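Local coordinates for DUF4276 family protein (Pyrococcus horikoshii, PDB 2P62) that is of unknown function, but belongs to a Toprim-like family and so may share the nucleic-acid-related or phosphoryl-transfer chemistry of that clan, at residues K18-L21 against E22-G26; Q178-G181 against D182-P186; R225-E229 against V230-P234. All coordinates share one frame; numbering follows the deposited sequence.

Interaction 1: residues K18-L21 against E22-G26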
ATOM      1  N   LYS A  18      -0.655 -11.981  -9.883  1.00 24.19           N
ATOM      2  CA  LYS A  18      -2.040 -12.302  -9.564  1.00 24.50           C
ATOM      3  C   LYS A  18      -3.015 -11.814 -10.643  1.00 24.05           C
ATOM      4  O   LYS A  18      -3.919 -12.546 -11.048  1.00 22.58           O
ATOM      5  CB  LYS A  18      -2.399 -11.708  -8.189  1.00 26.46           C
ATOM      6  CG  LYS A  18      -3.730 -12.175  -7.598  1.00 29.58           C
ATOM      7  CD  LYS A  18      -4.831 -11.139  -7.767  1.00 31.74           C
ATOM      8  CE  LYS A  18      -4.695 -10.016  -6.761  1.00 31.75           C
ATOM      9  NZ  LYS A  18      -4.835 -10.547  -5.400  1.00 32.72           N
ATOM     10  N   VAL A  19      -2.838 -10.594 -11.134  1.00 24.50           N
ATOM     11  CA  VAL A  19      -3.770 -10.122 -12.151  1.00 25.34           C
ATOM     12  C   VAL A  19      -3.618 -10.922 -13.453  1.00 26.49           C
ATOM     13  O   VAL A  19      -4.605 -11.222 -14.122  1.00 27.41           O
ATOM     14  CB  VAL A  19      -3.632  -8.585 -12.409  1.00 24.39           C
ATOM     15  CG1 VAL A  19      -2.241  -8.239 -12.938  1.00 23.00           C
ATOM     16  CG2 VAL A  19      -4.719  -8.129 -13.377  1.00 21.59           C
ATOM     17  N   LEU A  20      -2.394 -11.291 -13.810  1.00 25.20           N
ATOM     18  CA  LEU A  20      -2.209 -12.075 -15.022  1.00 24.03           C
ATOM     19  C   LEU A  20      -2.772 -13.483 -14.846  1.00 24.70           C
ATOM     20  O   LEU A  20      -3.480 -13.984 -15.715  1.00 26.20           O
ATOM     21  CB  LEU A  20      -0.732 -12.180 -15.380  1.00 23.52           C
ATOM     22  CG  LEU A  20      -0.023 -10.886 -15.779  1.00 24.25           C
ATOM     23  CD1 LEU A  20       1.467 -11.145 -15.736  1.00 22.54           C
ATOM     24  CD2 LEU A  20      -0.477 -10.405 -17.161  1.00 20.49           C
ATOM     25  N   LEU A  21      -2.454 -14.120 -13.722  1.00 24.39           N
ATOM     26  CA  LEU A  21      -2.913 -15.481 -13.454  1.00 24.50           C
ATOM     27  C   LEU A  21      -4.433 -15.599 -13.325  1.00 25.66           C
ATOM     28  O   LEU A  21      -5.004 -16.628 -13.672  1.00 25.36           O
ATOM     29  CB  LEU A  21      -2.235 -16.028 -12.193  1.00 24.36           C
ATOM     30  CG  LEU A  21      -0.719 -16.260 -12.253  1.00 24.52           C
ATOM     31  CD1 LEU A  21      -0.205 -16.734 -10.901  1.00 22.91           C
ATOM     32  CD2 LEU A  21      -0.408 -17.288 -13.337  1.00 25.06           C
ATOM     33  N   GLU A  22      -5.080 -14.547 -12.826  1.00 27.22           N
ATOM     34  CA  GLU A  22      -6.533 -14.541 -12.670  1.00 28.84           C
ATOM     35  C   GLU A  22      -7.235 -14.083 -13.948  1.00 30.52           C
ATOM     36  O   GLU A  22      -7.958 -14.851 -14.587  1.00 29.74           O
ATOM     37  CB  GLU A  22      -6.955 -13.617 -11.513  1.00 28.40           C
ATOM     38  CG  GLU A  22      -6.617 -14.159 -10.119  1.00 31.17           C
ATOM     39  CD  GLU A  22      -7.112 -13.284  -8.957  1.00 32.45           C
ATOM     40  OE1 GLU A  22      -6.969 -13.719  -7.797  1.00 35.36           O
ATOM     41  OE2 GLU A  22      -7.637 -12.174  -9.184  1.00 31.63           O
ATOM     42  N   LYS A  23      -6.988 -12.834 -14.326  1.00 32.39           N
ATOM     43  CA  LYS A  23      -7.625 -12.230 -15.485  1.00 33.72           C
ATOM     44  C   LYS A  23      -7.196 -12.732 -16.853  1.00 33.87           C
ATOM     45  O   LYS A  23      -7.915 -12.554 -17.834  1.00 34.00           O
ATOM     46  CB  LYS A  23      -7.466 -10.710 -15.410  1.00 34.10           C
ATOM     47  CG  LYS A  23      -8.060 -10.093 -14.139  1.00 36.29           C
ATOM     48  CD  LYS A  23      -9.564 -10.369 -14.012  1.00 39.27           C
ATOM     49  CE  LYS A  23     -10.183  -9.699 -12.774  1.00 39.52           C
ATOM     50  NZ  LYS A  23      -9.697 -10.280 -11.495  1.00 41.21           N
ATOM     51  N   LEU A  24      -6.037 -13.369 -16.925  1.00 33.76           N
ATOM     52  CA  LEU A  24      -5.560 -13.875 -18.202  1.00 31.88           C
ATOM     53  C   LEU A  24      -5.618 -15.404 -18.300  1.00 31.60           C
ATOM     54  O   LEU A  24      -5.899 -15.941 -19.367  1.00 31.99           O
ATOM     55  CB  LEU A  24      -4.135 -13.394 -18.442  1.00 30.78           C
ATOM     56  CG  LEU A  24      -3.641 -13.497 -19.882  1.00 31.94           C
ATOM     57  CD1 LEU A  24      -4.422 -12.531 -20.776  1.00 31.00           C
ATOM     58  CD2 LEU A  24      -2.168 -13.167 -19.917  1.00 27.83           C
ATOM     59  N   TYR A  25      -5.361 -16.112 -17.200  1.00 30.87           N
ATOM     60  CA  TYR A  25      -5.397 -17.574 -17.250  1.00 30.05           C
ATOM     61  C   TYR A  25      -6.552 -18.260 -16.536  1.00 27.89           C
ATOM     62  O   TYR A  25      -6.538 -19.472 -16.393  1.00 26.55           O
ATOM     63  CB  TYR A  25      -4.064 -18.176 -16.767  1.00 29.17           C
ATOM     64  CG  TYR A  25      -2.896 -17.798 -17.640  1.00 27.72           C
ATOM     65  CD1 TYR A  25      -2.123 -16.687 -17.343  1.00 28.25           C
ATOM     66  CD2 TYR A  25      -2.614 -18.504 -18.808  1.00 29.04           C
ATOM     67  CE1 TYR A  25      -1.099 -16.278 -18.185  1.00 30.69           C
ATOM     68  CE2 TYR A  25      -1.586 -18.102 -19.666  1.00 28.55           C
ATOM     69  CZ  TYR A  25      -0.836 -16.984 -19.344  1.00 30.91           C
ATOM     70  OH  TYR A  25       0.172 -16.552 -20.175  1.00 32.33           O
ATOM     71  N   GLY A  26      -7.538 -17.494 -16.081  1.00 28.87           N
ATOM     72  CA  GLY A  26      -8.688 -18.092 -15.428  1.00 28.13           C
ATOM     73  C   GLY A  26      -8.511 -18.606 -14.014  1.00 29.19           C
ATOM     74  O   GLY A  26      -9.395 -19.273 -13.486  1.00 30.21           O
TER
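K18 and E22, one turn apart near the end of helix 11-23, lie closely against each other through the methylenes of the lysine. K18 CD rests 3.3 Å from E22 OE2, and the two side chains cross obliquely. CG of K18 stands anti to the backbone N (chi1 -169°), but bends at chi2 to chi4 turn the ammonium away from the carboxylate, and NZ stays 4.5 Å from E22 OE1, too far for a salt bridge. The carboxylate has its firmer partner in R28, which pairs with OE1. With an alanine here, R28 would probably lose this carboxylate and the K18 methylenes the group they lie on.

K23, on the exposed flank, lays CG 3.9 Å from V19 CG2 and bends back, its NZ making a long salt bridge to E22 OE2. The backbone keeps helical i to i+4 bonds, E22 N to K18 O and K23 N to V19 O, both 2.9 Å. On the apolar side the leucines touch their i+4 partners only loosely, L20 CD2 4.3 Å from L24 CD2 and L21 CD2 4.4 Å from Y25 CD1, yet this is not the solvent side, for neighbouring elements pack there. V19 and L20 meet I212 of helix 204-218, L20 and L24 reach L227 of helix 220-229, Y25 packs on helix 233-239, and L21 and E22 lie on L53 of strand 51-55.

Interaction 2: residues Q178-G181 against D182-P186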
ATOM      1  N   GLN A 178      15.016  17.209 -15.103  1.00 41.23           N
ATOM      2  CA  GLN A 178      15.657  18.497 -14.839  1.00 43.83           C
ATOM      3  C   GLN A 178      15.570  18.922 -13.375  1.00 42.94           C
ATOM      4  O   GLN A 178      16.581  19.288 -12.774  1.00 44.96           O
ATOM      5  CB  GLN A 178      15.042  19.595 -15.713  1.00 46.65           C
ATOM      6  CG  GLN A 178      15.697  19.744 -17.077  1.00 53.31           C
ATOM      7  CD  GLN A 178      14.987  20.764 -17.966  1.00 56.60           C
ATOM      8  OE1 GLN A 178      13.922  20.488 -18.533  1.00 57.63           O
ATOM      9  NE2 GLN A 178      15.572  21.955 -18.081  1.00 57.31           N
ATOM     10  N   ASP A 179      14.370  18.873 -12.804  1.00 41.54           N
ATOM     11  CA  ASP A 179      14.185  19.278 -11.414  1.00 41.20           C
ATOM     12  C   ASP A 179      14.842  18.325 -10.423  1.00 41.55           C
ATOM     13  O   ASP A 179      15.308  18.748  -9.360  1.00 39.41           O
ATOM     14  CB  ASP A 179      12.692  19.418 -11.083  1.00 41.35           C
ATOM     15  CG  ASP A 179      12.005  20.505 -11.903  1.00 41.34           C
ATOM     16  OD1 ASP A 179      12.701  21.418 -12.393  1.00 43.34           O
ATOM     17  OD2 ASP A 179      10.766  20.459 -12.050  1.00 40.84           O
ATOM     18  N   LYS A 180      14.884  17.042 -10.772  1.00 42.01           N
ATOM     19  CA  LYS A 180      15.485  16.039  -9.899  1.00 41.92           C
ATOM     20  C   LYS A 180      17.003  16.096  -9.963  1.00 41.28           C
ATOM     21  O   LYS A 180      17.690  15.714  -9.014  1.00 40.43           O
ATOM     22  CB  LYS A 180      15.020  14.639 -10.296  1.00 44.19           C
ATOM     23  CG  LYS A 180      15.547  13.534  -9.397  1.00 46.25           C
ATOM     24  CD  LYS A 180      15.225  12.167  -9.986  1.00 50.51           C
ATOM     25  CE  LYS A 180      15.829  11.031  -9.166  1.00 50.85           C
ATOM     26  NZ  LYS A 180      15.724   9.729  -9.895  1.00 51.09           N
ATOM     27  N   GLY A 181      17.516  16.576 -11.092  1.00 41.50           N
ATOM     28  CA  GLY A 181      18.950  16.677 -11.271  1.00 40.79           C
ATOM     29  C   GLY A 181      19.593  15.340 -11.583  1.00 41.58           C
ATOM     30  O   GLY A 181      20.743  15.101 -11.210  1.00 41.83           O
ATOM     31  N   ASP A 182      18.854  14.469 -12.269  1.00 40.77           N
ATOM     32  CA  ASP A 182      19.342  13.136 -12.642  1.00 40.11           C
ATOM     33  C   ASP A 182      18.245  12.437 -13.438  1.00 39.43           C
ATOM     34  O   ASP A 182      17.117  12.923 -13.510  1.00 39.83           O
ATOM     35  CB  ASP A 182      19.672  12.313 -11.383  1.00 41.10           C
ATOM     36  CG  ASP A 182      20.430  11.005 -11.687  1.00 42.21           C
ATOM     37  OD1 ASP A 182      20.708  10.256 -10.722  1.00 41.51           O
ATOM     38  OD2 ASP A 182      20.753  10.719 -12.865  1.00 42.36           O
ATOM     39  N   LYS A 183      18.576  11.307 -14.052  1.00 38.99           N
ATOM     40  CA  LYS A 183      17.583  10.567 -14.811  1.00 37.37           C
ATOM     41  C   LYS A 183      16.582   9.943 -13.851  1.00 35.46           C
ATOM     42  O   LYS A 183      16.870   9.706 -12.679  1.00 34.03           O
ATOM     43  CB  LYS A 183      18.229   9.458 -15.644  1.00 39.02           C
ATOM     44  CG  LYS A 183      18.975   9.932 -16.879  1.00 42.75           C
ATOM     45  CD  LYS A 183      19.651   8.753 -17.581  1.00 46.55           C
ATOM     46  CE  LYS A 183      20.523   9.203 -18.749  1.00 47.53           C
ATOM     47  NZ  LYS A 183      21.314   8.071 -19.326  1.00 48.05           N
ATOM     48  N   LEU A 184      15.400   9.683 -14.382  1.00 33.15           N
ATOM     49  CA  LEU A 184      14.316   9.084 -13.641  1.00 31.72           C
ATOM     50  C   LEU A 184      14.512   7.580 -13.525  1.00 32.12           C
ATOM     51  O   LEU A 184      14.933   6.935 -14.488  1.00 32.20           O
ATOM     52  CB  LEU A 184      13.016   9.369 -14.379  1.00 32.71           C
ATOM     53  CG  LEU A 184      12.173  10.570 -13.952  1.00 32.80           C
ATOM     54  CD1 LEU A 184      13.032  11.745 -13.526  1.00 33.48           C
ATOM     55  CD2 LEU A 184      11.258  10.916 -15.105  1.00 31.12           C
ATOM     56  N   THR A 185      14.217   7.020 -12.350  1.00 30.47           N
ATOM     57  CA  THR A 185      14.323   5.571 -12.156  1.00 26.73           C
ATOM     58  C   THR A 185      13.033   4.937 -12.677  1.00 27.69           C
ATOM     59  O   THR A 185      12.023   5.625 -12.859  1.00 24.76           O
ATOM     60  CB  THR A 185      14.425   5.171 -10.674  1.00 24.86           C
ATOM     61  OG1 THR A 185      13.261   5.636  -9.979  1.00 24.14           O
ATOM     62  CG2 THR A 185      15.676   5.733 -10.035  1.00 21.72           C
ATOM     63  N   PRO A 186      13.050   3.622 -12.946  1.00 30.13           N
ATOM     64  CA  PRO A 186      11.812   3.013 -13.429  1.00 29.80           C
ATOM     65  C   PRO A 186      10.689   3.215 -12.406  1.00 30.35           C
ATOM     66  O   PRO A 186       9.530   3.384 -12.780  1.00 30.31           O
ATOM     67  CB  PRO A 186      12.197   1.544 -13.630  1.00 31.03           C
ATOM     68  CG  PRO A 186      13.355   1.346 -12.689  1.00 34.39           C
ATOM     69  CD  PRO A 186      14.137   2.630 -12.891  1.00 32.62           C
TER
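A lysine from the end of one helix reaching along the loop that leads to the next makes this a local, surface contact: K180 closes helix 171-180, and D182-T185 run on to helix 186-196. The turn is made at G181, the first residue to leave helical geometry, whose positive phi (77°) directs the chain so that the following residues pass beside the K180 side chain.

K180 is fully stretched, with CG anti to the backbone N (chi1 -177°) and every later torsion extended, and this straight reach delivers its ammonium to the loop backbone. NZ donates to K183 O at 3.0 Å, arriving 22° off the carbonyl plane. Along the way CD lies 4.2 Å from L184 CD1, and the ammonium ends with NZ 4.0 Å from T185 CG2. Past the segments, NZ also forms a salt bridge with D188 of helix 186-196, and T185 occupies the N-cap of that helix, its OG1 accepting from D188 N, so D188 is engaged through both backbone and side chain. D182 bonds within the turn and beyond it: OD2 accepts from K183 N, which comes from above the carboxylate plane, and OD1 makes a salt bridge with K147. D179 and K180 also pack on Y169 of the second subunit.

The single ammonium of K180 thus serves a neutral carbonyl and an acidic side chain together, joining the end of one helix to the first turn of the next; the nearby carboxylate probably stabilises its positive charge.

Interaction 3: residues R225-E229 against V230-P234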
ATOM      1  N   ARG A 225       1.439  -9.212 -26.406  1.00 37.84           N
ATOM      2  CA  ARG A 225       2.636  -8.831 -27.154  1.00 37.79           C
ATOM      3  C   ARG A 225       3.714  -8.370 -26.174  1.00 37.21           C
ATOM      4  O   ARG A 225       4.893  -8.712 -26.305  1.00 36.37           O
ATOM      5  CB  ARG A 225       2.308  -7.695 -28.121  1.00 40.75           C
ATOM      6  CG  ARG A 225       3.516  -7.112 -28.823  1.00 43.63           C
ATOM      7  CD  ARG A 225       3.189  -5.784 -29.496  1.00 46.10           C
ATOM      8  NE  ARG A 225       4.430  -5.090 -29.823  1.00 51.05           N
ATOM      9  CZ  ARG A 225       4.525  -3.804 -30.141  1.00 52.10           C
ATOM     10  NH1 ARG A 225       3.436  -3.041 -30.185  1.00 52.93           N
ATOM     11  NH2 ARG A 225       5.721  -3.282 -30.399  1.00 51.92           N
ATOM     12  N   PHE A 226       3.294  -7.580 -25.193  1.00 34.70           N
ATOM     13  CA  PHE A 226       4.204  -7.089 -24.180  1.00 33.47           C
ATOM     14  C   PHE A 226       4.837  -8.276 -23.454  1.00 33.60           C
ATOM     15  O   PHE A 226       6.062  -8.368 -23.359  1.00 33.33           O
ATOM     16  CB  PHE A 226       3.451  -6.173 -23.202  1.00 30.86           C
ATOM     17  CG  PHE A 226       4.053  -6.115 -21.823  1.00 30.10           C
ATOM     18  CD1 PHE A 226       3.449  -6.791 -20.761  1.00 30.51           C
ATOM     19  CD2 PHE A 226       5.235  -5.418 -21.589  1.00 28.49           C
ATOM     20  CE1 PHE A 226       4.013  -6.773 -19.489  1.00 30.03           C
ATOM     21  CE2 PHE A 226       5.811  -5.392 -20.322  1.00 28.45           C
ATOM     22  CZ  PHE A 226       5.203  -6.070 -19.269  1.00 29.32           C
ATOM     23  N   LEU A 227       3.998  -9.189 -22.966  1.00 34.54           N
ATOM     24  CA  LEU A 227       4.464 -10.380 -22.240  1.00 35.14           C
ATOM     25  C   LEU A 227       5.460 -11.206 -23.050  1.00 36.95           C
ATOM     26  O   LEU A 227       6.356 -11.850 -22.490  1.00 36.48           O
ATOM     27  CB  LEU A 227       3.276 -11.275 -21.859  1.00 30.74           C
ATOM     28  CG  LEU A 227       2.286 -10.765 -20.807  1.00 29.85           C
ATOM     29  CD1 LEU A 227       1.112 -11.738 -20.692  1.00 26.53           C
ATOM     30  CD2 LEU A 227       2.998 -10.606 -19.464  1.00 27.19           C
ATOM     31  N   SER A 228       5.287 -11.194 -24.368  1.00 37.77           N
ATOM     32  CA  SER A 228       6.162 -11.937 -25.264  1.00 39.92           C
ATOM     33  C   SER A 228       7.504 -11.217 -25.474  1.00 40.25           C
ATOM     34  O   SER A 228       8.564 -11.833 -25.360  1.00 41.40           O
ATOM     35  CB  SER A 228       5.455 -12.165 -26.609  1.00 40.27           C
ATOM     36  OG  SER A 228       6.238 -12.974 -27.476  1.00 41.87           O
ATOM     37  N   GLU A 229       7.462  -9.916 -25.757  1.00 41.21           N
ATOM     38  CA  GLU A 229       8.693  -9.152 -25.981  1.00 42.17           C
ATOM     39  C   GLU A 229       9.576  -9.054 -24.738  1.00 42.76           C
ATOM     40  O   GLU A 229      10.789  -8.866 -24.847  1.00 42.64           O
ATOM     41  CB  GLU A 229       8.378  -7.733 -26.482  1.00 42.13           C
ATOM     42  CG  GLU A 229       7.416  -7.688 -27.651  1.00 44.47           C
ATOM     43  CD  GLU A 229       7.317  -6.319 -28.308  1.00 46.78           C
ATOM     44  OE1 GLU A 229       7.468  -5.291 -27.613  1.00 47.35           O
ATOM     45  OE2 GLU A 229       7.062  -6.276 -29.532  1.00 47.86           O
ATOM     46  N   VAL A 230       8.973  -9.170 -23.558  1.00 42.09           N
ATOM     47  CA  VAL A 230       9.736  -9.092 -22.313  1.00 41.79           C
ATOM     48  C   VAL A 230      10.099 -10.497 -21.852  1.00 40.27           C
ATOM     49  O   VAL A 230      10.788 -10.686 -20.850  1.00 39.23           O
ATOM     50  CB  VAL A 230       8.929  -8.391 -21.203  1.00 42.53           C
ATOM     51  CG1 VAL A 230       9.750  -8.314 -19.933  1.00 46.81           C
ATOM     52  CG2 VAL A 230       8.544  -6.995 -21.647  1.00 43.45           C
ATOM     53  N   ASN A 231       9.630 -11.478 -22.610  1.00 40.64           N
ATOM     54  CA  ASN A 231       9.868 -12.886 -22.327  1.00 41.66           C
ATOM     55  C   ASN A 231       9.298 -13.327 -20.977  1.00 40.16           C
ATOM     56  O   ASN A 231      10.018 -13.841 -20.122  1.00 40.20           O
ATOM     57  CB  ASN A 231      11.367 -13.205 -22.402  1.00 44.82           C
ATOM     58  CG  ASN A 231      11.636 -14.603 -22.960  1.00 48.96           C
ATOM     59  OD1 ASN A 231      11.174 -14.952 -24.059  1.00 47.53           O
ATOM     60  ND2 ASN A 231      12.381 -15.409 -22.206  1.00 49.98           N
ATOM     61  N   LEU A 232       7.996 -13.109 -20.799  1.00 37.49           N
ATOM     62  CA  LEU A 232       7.284 -13.506 -19.589  1.00 34.75           C
ATOM     63  C   LEU A 232       6.336 -14.650 -19.925  1.00 32.16           C
ATOM     64  O   LEU A 232       5.916 -15.402 -19.053  1.00 31.64           O
ATOM     65  CB  LEU A 232       6.476 -12.334 -19.012  1.00 34.03           C
ATOM     66  CG  LEU A 232       7.152 -11.477 -17.942  1.00 33.06           C
ATOM     67  CD1 LEU A 232       6.251 -10.318 -17.578  1.00 30.89           C
ATOM     68  CD2 LEU A 232       7.453 -12.332 -16.703  1.00 32.14           C
ATOM     69  N   LEU A 233       6.017 -14.794 -21.201  1.00 31.99           N
ATOM     70  CA  LEU A 233       5.098 -15.842 -21.635  1.00 33.29           C
ATOM     71  C   LEU A 233       5.533 -17.263 -21.269  1.00 32.73           C
ATOM     72  O   LEU A 233       4.762 -18.027 -20.687  1.00 32.14           O
ATOM     73  CB  LEU A 233       4.872 -15.727 -23.140  1.00 31.61           C
ATOM     74  CG  LEU A 233       3.421 -15.601 -23.603  1.00 34.31           C
ATOM     75  CD1 LEU A 233       2.618 -14.697 -22.664  1.00 31.12           C
ATOM     76  CD2 LEU A 233       3.415 -15.062 -25.022  1.00 30.84           C
ATOM     77  N   PRO A 234       6.770 -17.640 -21.613  1.00 32.23           N
ATOM     78  CA  PRO A 234       7.237 -18.991 -21.286  1.00 32.17           C
ATOM     79  C   PRO A 234       7.201 -19.315 -19.792  1.00 30.75           C
ATOM     80  O   PRO A 234       6.975 -20.459 -19.409  1.00 32.74           O
ATOM     81  CB  PRO A 234       8.646 -19.034 -21.898  1.00 31.27           C
ATOM     82  CG  PRO A 234       9.044 -17.585 -21.977  1.00 36.50           C
ATOM     83  CD  PRO A 234       7.778 -16.901 -22.385  1.00 31.69           C
TER
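The carbonyl oxygen of L227 is gripped by two backbone amides from the turn that follows helix 220-229. L232 N meets it at 2.7 Å in a nearly straight bond (167°), lying almost along the C=O axis, whereas L233 N comes from above the carbonyl plane at 3.2 Å. V230 N donates to F226 O at 3.0 Å, the last i+4 bond, and N231 N closes on S228 O from above its carbonyl plane.

N231, with positive phi (61°), is the first residue to depart from helical backbone angles, and the bonds L232 N to L227 O (6→1) and N231 N to S228 O (5→2) make a Schellman motif, after which the chain enters helix 233-239. Apolar side chains close over the turn. V230 CG2, anti to the carbonyl carbon, lies 3.4 Å from F226 CE2, oblique to the ring. L227 is held between two leucines: its CD2 meets L232 CD1 at 3.8 Å, and its CB meets L233 CD1 at 3.6 Å, the latter pair crossing at about a right angle. At the exposed flank R225 and E229 form a salt bridge, NE donating to OE2 at 2.9 Å; OE2 lies in the guanidinium plane but is met from above the carboxylate plane, and E229 OE1 is hydrogen-bonded to Y158 OH of helix 152-162.

How the interactions relate
From the N terminus, interaction 1 comes first, at the end of helix 11-23, where the chain leaves toward strand 28-29. Interaction 2 follows much later, between helices 171-180 and 186-196, and interaction 3 lies near the C terminus, between helices 220-229 and 233-239. Interaction 1 joins successive residues of the last helical turn, whereas interactions 2 and 3 close short connections between consecutive helices; the three stand in series with no nesting or crossing. Interactions 1 and 3 touch: L24 CD2 lies 3.7 Å from L227 CD1, and Y25 also packs on L233, tying the early helix to the two C-terminal ones. Interaction 2 stands apart, its nearest atoms about 17 Å from interaction 1 and about 12 Å from interaction 3, beside the second subunit.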